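PDB 4EVQ: putative ABC transporter subunit, substrate-binding component from Rhodopseudomonas palustris, which binds 4-hydroxybenzoate and probably delivers it, and perhaps related aromatic acids derived from lignin, to an ABC import system. Local coordinates for residues V210-K224 against L235-A249. Sequence-based numbering, arbitrary orientation.
With PHB (p-hydroxybenzoic acid), chain H; SO4 (sulfate ion), chain F.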
loop_
_atom_site.group_PDB
_atom_site.type_symbol
_atom_site.label_atom_id
_atom_site.label_comp_id
_atom_site.label_asym_id
_atom_site.label_seq_id
_atom_site.Cartn_x
_atom_site.Cartn_y
_atom_site.Cartn_z
ATOM N N VAL A 210 -17.766 12.208 -2.465
ATOM C CA VAL A 210 -17.631 11.001 -1.658
ATOM C C VAL A 210 -16.157 10.613 -1.644
ATOM O O VAL A 210 -15.495 10.626 -2.688
ATOM C CB VAL A 210 -18.484 9.863 -2.213
ATOM C CG1 VAL A 210 -18.191 8.561 -1.473
ATOM C CG2 VAL A 210 -19.969 10.206 -2.100
ATOM N N TYR A 211 -15.677 10.302 -0.449
ATOM C CA TYR A 211 -14.339 9.743 -0.241
ATOM C C TYR A 211 -14.502 8.284 0.162
ATOM O O TYR A 211 -15.133 8.004 1.171
ATOM C CB TYR A 211 -13.629 10.497 0.875
ATOM C CG TYR A 211 -12.283 9.955 1.330
ATOM C CD1 TYR A 211 -11.130 10.307 0.672
ATOM C CD2 TYR A 211 -12.166 9.153 2.448
ATOM C CE1 TYR A 211 -9.906 9.851 1.114
ATOM C CE2 TYR A 211 -10.940 8.681 2.896
ATOM C CZ TYR A 211 -9.831 9.058 2.242
ATOM O OH TYR A 211 -8.576 8.646 2.699
ATOM N N ALA A 212 -13.917 7.368 -0.615
ATOM C CA ALA A 212 -14.056 5.939 -0.354
ATOM C C ALA A 212 -12.704 5.255 -0.331
ATOM O O ALA A 212 -11.852 5.495 -1.175
ATOM C CB ALA A 212 -14.940 5.285 -1.416
ATOM N N PHE A 213 -12.579 4.359 0.631
ATOM C CA PHE A 213 -11.469 3.410 0.627
ATOM C C PHE A 213 -12.023 1.998 0.559
ATOM O O PHE A 213 -12.688 1.521 1.511
ATOM C CB PHE A 213 -10.480 3.520 1.803
ATOM C CG PHE A 213 -9.574 2.280 1.920
ATOM C CD1 PHE A 213 -8.681 1.989 0.927
ATOM C CD2 PHE A 213 -9.710 1.378 2.964
ATOM C CE1 PHE A 213 -7.918 0.827 0.954
ATOM C CE2 PHE A 213 -8.951 0.185 2.981
ATOM C CZ PHE A 213 -8.065 -0.066 1.966
ATOM N N PHE A 214 -11.750 1.358 -0.568
ATOM C CA PHE A 214 -11.926 -0.098 -0.763
ATOM C C PHE A 214 -10.751 -0.485 -1.655
ATOM O O PHE A 214 -10.069 0.369 -2.241
ATOM C CB PHE A 214 -13.252 -0.430 -1.462
ATOM C CG PHE A 214 -14.438 -0.081 -0.645
ATOM C CD1 PHE A 214 -14.808 -0.838 0.428
ATOM C CD2 PHE A 214 -15.166 1.069 -0.912
ATOM C CE1 PHE A 214 -15.829 -0.481 1.253
ATOM C CE2 PHE A 214 -16.177 1.442 -0.105
ATOM C CZ PHE A 214 -16.540 0.691 0.980
ATOM N N SER A 215 -10.474 -1.779 -1.762
ATOM C CA SER A 215 -9.391 -2.246 -2.597
ATOM C C SER A 215 -9.674 -3.695 -2.999
ATOM O O SER A 215 -10.359 -4.398 -2.280
ATOM C CB SER A 215 -8.085 -2.106 -1.773
ATOM O OG SER A 215 -6.957 -2.502 -2.468
ATOM N N GLY A 216 -9.210 -4.101 -4.163
ATOM C CA GLY A 216 -9.445 -5.450 -4.662
ATOM C C GLY A 216 -10.795 -5.552 -5.318
ATOM O O GLY A 216 -11.363 -4.573 -5.803
ATOM N N GLY A 217 -11.324 -6.769 -5.345
ATOM C CA GLY A 217 -12.598 -7.001 -6.023
ATOM C C GLY A 217 -13.704 -6.214 -5.365
ATOM O O GLY A 217 -14.689 -5.869 -6.035
ATOM N N GLY A 218 -13.593 -5.891 -4.097
ATOM C CA GLY A 218 -14.602 -5.086 -3.420
ATOM C C GLY A 218 -14.611 -3.674 -3.976
ATOM O O GLY A 218 -15.675 -3.050 -4.065
ATOM N N ALA A 219 -13.438 -3.146 -4.323
ATOM C CA ALA A 219 -13.367 -1.831 -4.971
ATOM C C ALA A 219 -14.001 -1.856 -6.351
ATOM O O ALA A 219 -14.712 -0.925 -6.704
ATOM C CB ALA A 219 -11.916 -1.331 -5.067
ATOM N N LEU A 220 -13.766 -2.896 -7.121
ATOM C CA LEU A 220 -14.423 -3.027 -8.425
ATOM C C LEU A 220 -15.935 -2.981 -8.270
ATOM O O LEU A 220 -16.639 -2.260 -9.003
ATOM C CB LEU A 220 -13.964 -4.319 -9.103
ATOM C CG LEU A 220 -14.676 -4.634 -10.427
ATOM C CD1 LEU A 220 -14.499 -3.521 -11.461
ATOM C CD2 LEU A 220 -14.152 -5.965 -10.961
ATOM N N LYS A 221 -16.466 -3.746 -7.343
ATOM C CA LYS A 221 -17.891 -3.779 -7.133
ATOM C C LYS A 221 -18.401 -2.447 -6.674
ATOM O O LYS A 221 -19.453 -1.996 -7.141
ATOM C CB LYS A 221 -18.280 -4.909 -6.189
ATOM C CG LYS A 221 -19.810 -5.114 -6.125
ATOM C CD LYS A 221 -20.108 -6.343 -5.323
ATOM C CE LYS A 221 -21.615 -6.649 -5.372
ATOM N NZ LYS A 221 -22.376 -5.558 -4.731
ATOM N N PHE A 222 -17.690 -1.774 -5.803
ATOM C CA PHE A 222 -18.093 -0.459 -5.325
ATOM C C PHE A 222 -18.178 0.496 -6.493
ATOM O O PHE A 222 -19.144 1.264 -6.620
ATOM C CB PHE A 222 -17.143 0.079 -4.247
ATOM C CG PHE A 222 -17.597 1.377 -3.702
ATOM C CD1 PHE A 222 -18.564 1.425 -2.721
ATOM C CD2 PHE A 222 -17.094 2.559 -4.190
ATOM C CE1 PHE A 222 -19.063 2.657 -2.249
ATOM C CE2 PHE A 222 -17.578 3.775 -3.727
ATOM C CZ PHE A 222 -18.538 3.822 -2.754
ATOM N N ILE A 223 -17.182 0.523 -7.343
ATOM C CA ILE A 223 -17.157 1.430 -8.492
ATOM C C ILE A 223 -18.359 1.179 -9.386
ATOM O O ILE A 223 -19.025 2.115 -9.814
ATOM C CB ILE A 223 -15.829 1.256 -9.274
ATOM C CG1 ILE A 223 -14.673 1.841 -8.458
ATOM C CG2 ILE A 223 -15.910 1.854 -10.682
ATOM C CD1 ILE A 223 -13.355 1.453 -9.000
ATOM N N LYS A 224 -18.629 -0.088 -9.683
ATOM C CA LYS A 224 -19.765 -0.468 -10.530
ATOM C C LYS A 224 -21.064 -0.030 -9.891
ATOM O O LYS A 224 -21.922 0.613 -10.552
ATOM C CB LYS A 224 -19.741 -1.980 -10.758
ATOM C CG LYS A 224 -18.597 -2.393 -11.680
ATOM C CD LYS A 224 -18.605 -3.843 -12.182
ATOM C CE LYS A 224 -17.622 -3.936 -13.410
ATOM N NZ LYS A 224 -17.488 -5.234 -14.156
ATOM N N LEU A 235 -16.727 10.931 -7.129
ATOM C CA LEU A 235 -16.051 9.929 -6.289
ATOM C C LEU A 235 -14.558 10.167 -6.284
ATOM O O LEU A 235 -13.911 10.298 -7.325
ATOM C CB LEU A 235 -16.415 8.555 -6.805
ATOM C CG LEU A 235 -15.768 7.357 -6.052
ATOM C CD1 LEU A 235 -16.208 7.381 -4.591
ATOM C CD2 LEU A 235 -16.181 6.066 -6.686
ATOM N N TRP A 236 -14.042 10.149 -5.074
ATOM C CA TRP A 236 -12.626 10.275 -4.771
ATOM C C TRP A 236 -12.186 9.188 -3.797
ATOM O O TRP A 236 -12.978 8.645 -3.067
ATOM C CB TRP A 236 -12.397 11.595 -4.051
ATOM C CG TRP A 236 -12.393 12.847 -4.877
ATOM C CD1 TRP A 236 -13.472 13.477 -5.434
ATOM C CD2 TRP A 236 -11.251 13.616 -5.215
ATOM N NE1 TRP A 236 -13.053 14.610 -6.108
ATOM C CE2 TRP A 236 -11.698 14.718 -5.989
ATOM C CE3 TRP A 236 -9.894 13.484 -4.947
ATOM C CZ2 TRP A 236 -10.831 15.678 -6.471
ATOM C CZ3 TRP A 236 -9.032 14.447 -5.450
ATOM C CH2 TRP A 236 -9.514 15.547 -6.171
ATOM N N GLY A 237 -10.885 8.912 -3.782
ATOM C CA GLY A 237 -10.327 8.076 -2.728
ATOM C C GLY A 237 -8.833 8.029 -2.841
ATOM O O GLY A 237 -8.251 8.519 -3.783
ATOM N N PRO A 238 -8.196 7.413 -1.851
ATOM C CA PRO A 238 -6.815 6.988 -2.081
ATOM C C PRO A 238 -6.772 6.043 -3.266
ATOM O O PRO A 238 -7.735 5.374 -3.562
ATOM C CB PRO A 238 -6.457 6.281 -0.772
ATOM C CG PRO A 238 -7.793 5.658 -0.330
ATOM C CD PRO A 238 -8.829 6.709 -0.726
ATOM N N GLY A 239 -5.652 5.954 -3.957
ATOM C CA GLY A 239 -5.598 5.232 -5.201
ATOM C C GLY A 239 -5.792 3.741 -5.174
ATOM O O GLY A 239 -5.966 3.146 -6.231
ATOM N N PHE A 240 -5.789 3.169 -3.985
ATOM C CA PHE A 240 -6.164 1.769 -3.827
ATOM C C PHE A 240 -7.566 1.503 -4.357
ATOM O O PHE A 240 -7.895 0.369 -4.700
ATOM C CB PHE A 240 -6.059 1.333 -2.361
ATOM C CG PHE A 240 -4.847 1.857 -1.679
ATOM C CD1 PHE A 240 -3.597 1.447 -2.091
ATOM C CD2 PHE A 240 -4.950 2.829 -0.699
ATOM C CE1 PHE A 240 -2.473 1.987 -1.511
ATOM C CE2 PHE A 240 -3.794 3.392 -0.143
ATOM C CZ PHE A 240 -2.579 2.975 -0.555
ATOM N N LEU A 241 -8.409 2.539 -4.382
ATOM C CA LEU A 241 -9.806 2.399 -4.825
ATOM C C LEU A 241 -9.851 1.979 -6.284
ATOM O O LEU A 241 -10.785 1.304 -6.668
ATOM C CB LEU A 241 -10.481 3.752 -4.645
ATOM C CG LEU A 241 -11.946 3.827 -5.054
ATOM C CD1 LEU A 241 -12.804 2.896 -4.220
ATOM C CD2 LEU A 241 -12.446 5.277 -4.956
ATOM N N THR A 242 -8.877 2.372 -7.112
ATOM C CA THR A 242 -8.885 2.040 -8.524
ATOM C C THR A 242 -7.771 1.119 -8.992
ATOM O O THR A 242 -7.889 0.497 -10.052
ATOM C CB THR A 242 -8.911 3.321 -9.392
ATOM O OG1 THR A 242 -7.734 4.123 -9.140
ATOM C CG2 THR A 242 -10.116 4.168 -9.075
ATOM N N ASP A 243 -6.665 1.041 -8.232
ATOM C CA ASP A 243 -5.547 0.267 -8.739
ATOM C C ASP A 243 -5.857 -1.228 -8.857
ATOM O O ASP A 243 -6.322 -1.850 -7.922
ATOM C CB ASP A 243 -4.291 0.482 -7.888
ATOM C CG ASP A 243 -3.336 1.495 -8.506
ATOM O OD1 ASP A 243 -3.795 2.591 -8.904
ATOM O OD2 ASP A 243 -2.102 1.204 -8.597
ATOM N N GLY A 244 -5.608 -1.766 -10.041
ATOM C CA GLY A 244 -5.842 -3.156 -10.336
ATOM C C GLY A 244 -7.195 -3.503 -10.893
ATOM O O GLY A 244 -7.370 -4.638 -11.313
ATOM N N VAL A 245 -8.142 -2.567 -10.860
ATOM C CA VAL A 245 -9.532 -2.848 -11.254
ATOM C C VAL A 245 -9.970 -1.951 -12.381
ATOM O O VAL A 245 -11.147 -1.985 -12.746
ATOM C CB VAL A 245 -10.499 -2.777 -10.072
ATOM C CG1 VAL A 245 -10.144 -3.852 -9.006
ATOM C CG2 VAL A 245 -10.618 -1.402 -9.479
ATOM N N GLU A 246 -9.069 -1.201 -12.982
ATOM C CA GLU A 246 -9.400 -0.196 -13.998
ATOM C C GLU A 246 -10.022 -0.783 -15.231
ATOM O O GLU A 246 -11.027 -0.234 -15.724
ATOM C CB GLU A 246 -8.138 0.583 -14.405
ATOM C CG GLU A 246 -7.347 1.205 -13.255
ATOM C CD GLU A 246 -6.193 0.335 -12.782
ATOM O OE1 GLU A 246 -6.236 -0.904 -12.934
ATOM O OE2 GLU A 246 -5.233 0.915 -12.235
ATOM N N ALA A 247 -9.487 -1.866 -15.767
ATOM C CA ALA A 247 -9.981 -2.411 -17.026
ATOM C C ALA A 247 -11.363 -2.995 -16.795
ATOM O O ALA A 247 -12.320 -2.757 -17.568
ATOM C CB ALA A 247 -9.043 -3.441 -17.555
ATOM N N ALA A 248 -11.517 -3.740 -15.718
ATOM C CA ALA A 248 -12.787 -4.426 -15.483
ATOM C C ALA A 248 -13.902 -3.454 -15.131
ATOM O O ALA A 248 -15.083 -3.732 -15.371
ATOM C CB ALA A 248 -12.590 -5.467 -14.400
ATOM N N ALA A 249 -13.564 -2.301 -14.578
ATOM C CA ALA A 249 -14.582 -1.319 -14.226
ATOM C C ALA A 249 -15.197 -0.696 -15.457
ATOM O O ALA A 249 -16.336 -0.249 -15.403
ATOM C CB ALA A 249 -14.018 -0.237 -13.340
HETATM C "C1'" PHB H . -4.377 -2.058 4.721
HETATM O "O1'" PHB H . -5.110 -2.823 5.389
HETATM O "O2'" PHB H . -3.403 -1.392 5.251
HETATM C C1 PHB H . -4.563 -1.866 3.268
HETATM C C2 PHB H . -5.193 -2.863 2.524
HETATM C C3 PHB H . -5.388 -2.682 1.163
HETATM C C4 PHB H . -4.982 -1.531 0.572
HETATM C C5 PHB H . -4.334 -0.538 1.285
HETATM C C6 PHB H . -4.148 -0.725 2.622
HETATM O O4 PHB H . -5.166 -1.335 -0.747
HETATM S S SO4 F . -21.807 -5.188 -14.059
HETATM O O1 SO4 F . -22.945 -5.778 -14.761
HETATM O O2 SO4 F . -21.695 -5.687 -12.692
HETATM O O3 SO4 F . -21.980 -3.734 -13.965
HETATM O O4 SO4 F . -20.548 -5.427 -14.776
HETATM O O HOH W 1 -7.068 -2.054 -4.871
HETATM O O HOH W 2 -8.713 -1.832 -6.279
#
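L241 lies against A212, F214, A219 and F222, its CD1 coming within 4.3 Å of A212 CB, between strand and crossover helix of a parallel beta-alpha-beta unit. In this unit, strand 209-213 leads through helix 217-228 to strand 235-238, in one lobe of a periplasmic binding protein of the leucine-binding family. Two backbone bonds establish the parallel pairing: W236 N donates to V210 O (2.8 Å), and A212 N to W236 O (2.9 Å). On the helix side, L235 CD1 meets the F222 ring at its edge, CE2 being 4.0 Å away, while F214 CE2 sits over one face of that ring, displaced toward its rim. Further along, I223 CD1 reaches V245 CG2, and L220 spreads its two methyls over A248 and A249; CG anti to the backbone N (chi1 175°) sends them there. L241 O is buried without a polar partner, with A219 CB packed 3.3 Å from it.

Beyond the paired residues, segments 210-224 and 235-249 both contribute to the ligand pocket. The F240 ring lies with one face against p-hydroxybenzoic acid: ligand C5 lies over the centre of the F240 ring, 3.8 Å from its plane, whereas the same ligand meets F213 at the ring edge. F133 and M167 also pack on F240. With OG anti to the backbone N (chi1 -179°), S215 accepts a hydrogen bond from the ligand phenol, O4 to OG being 2.7 Å.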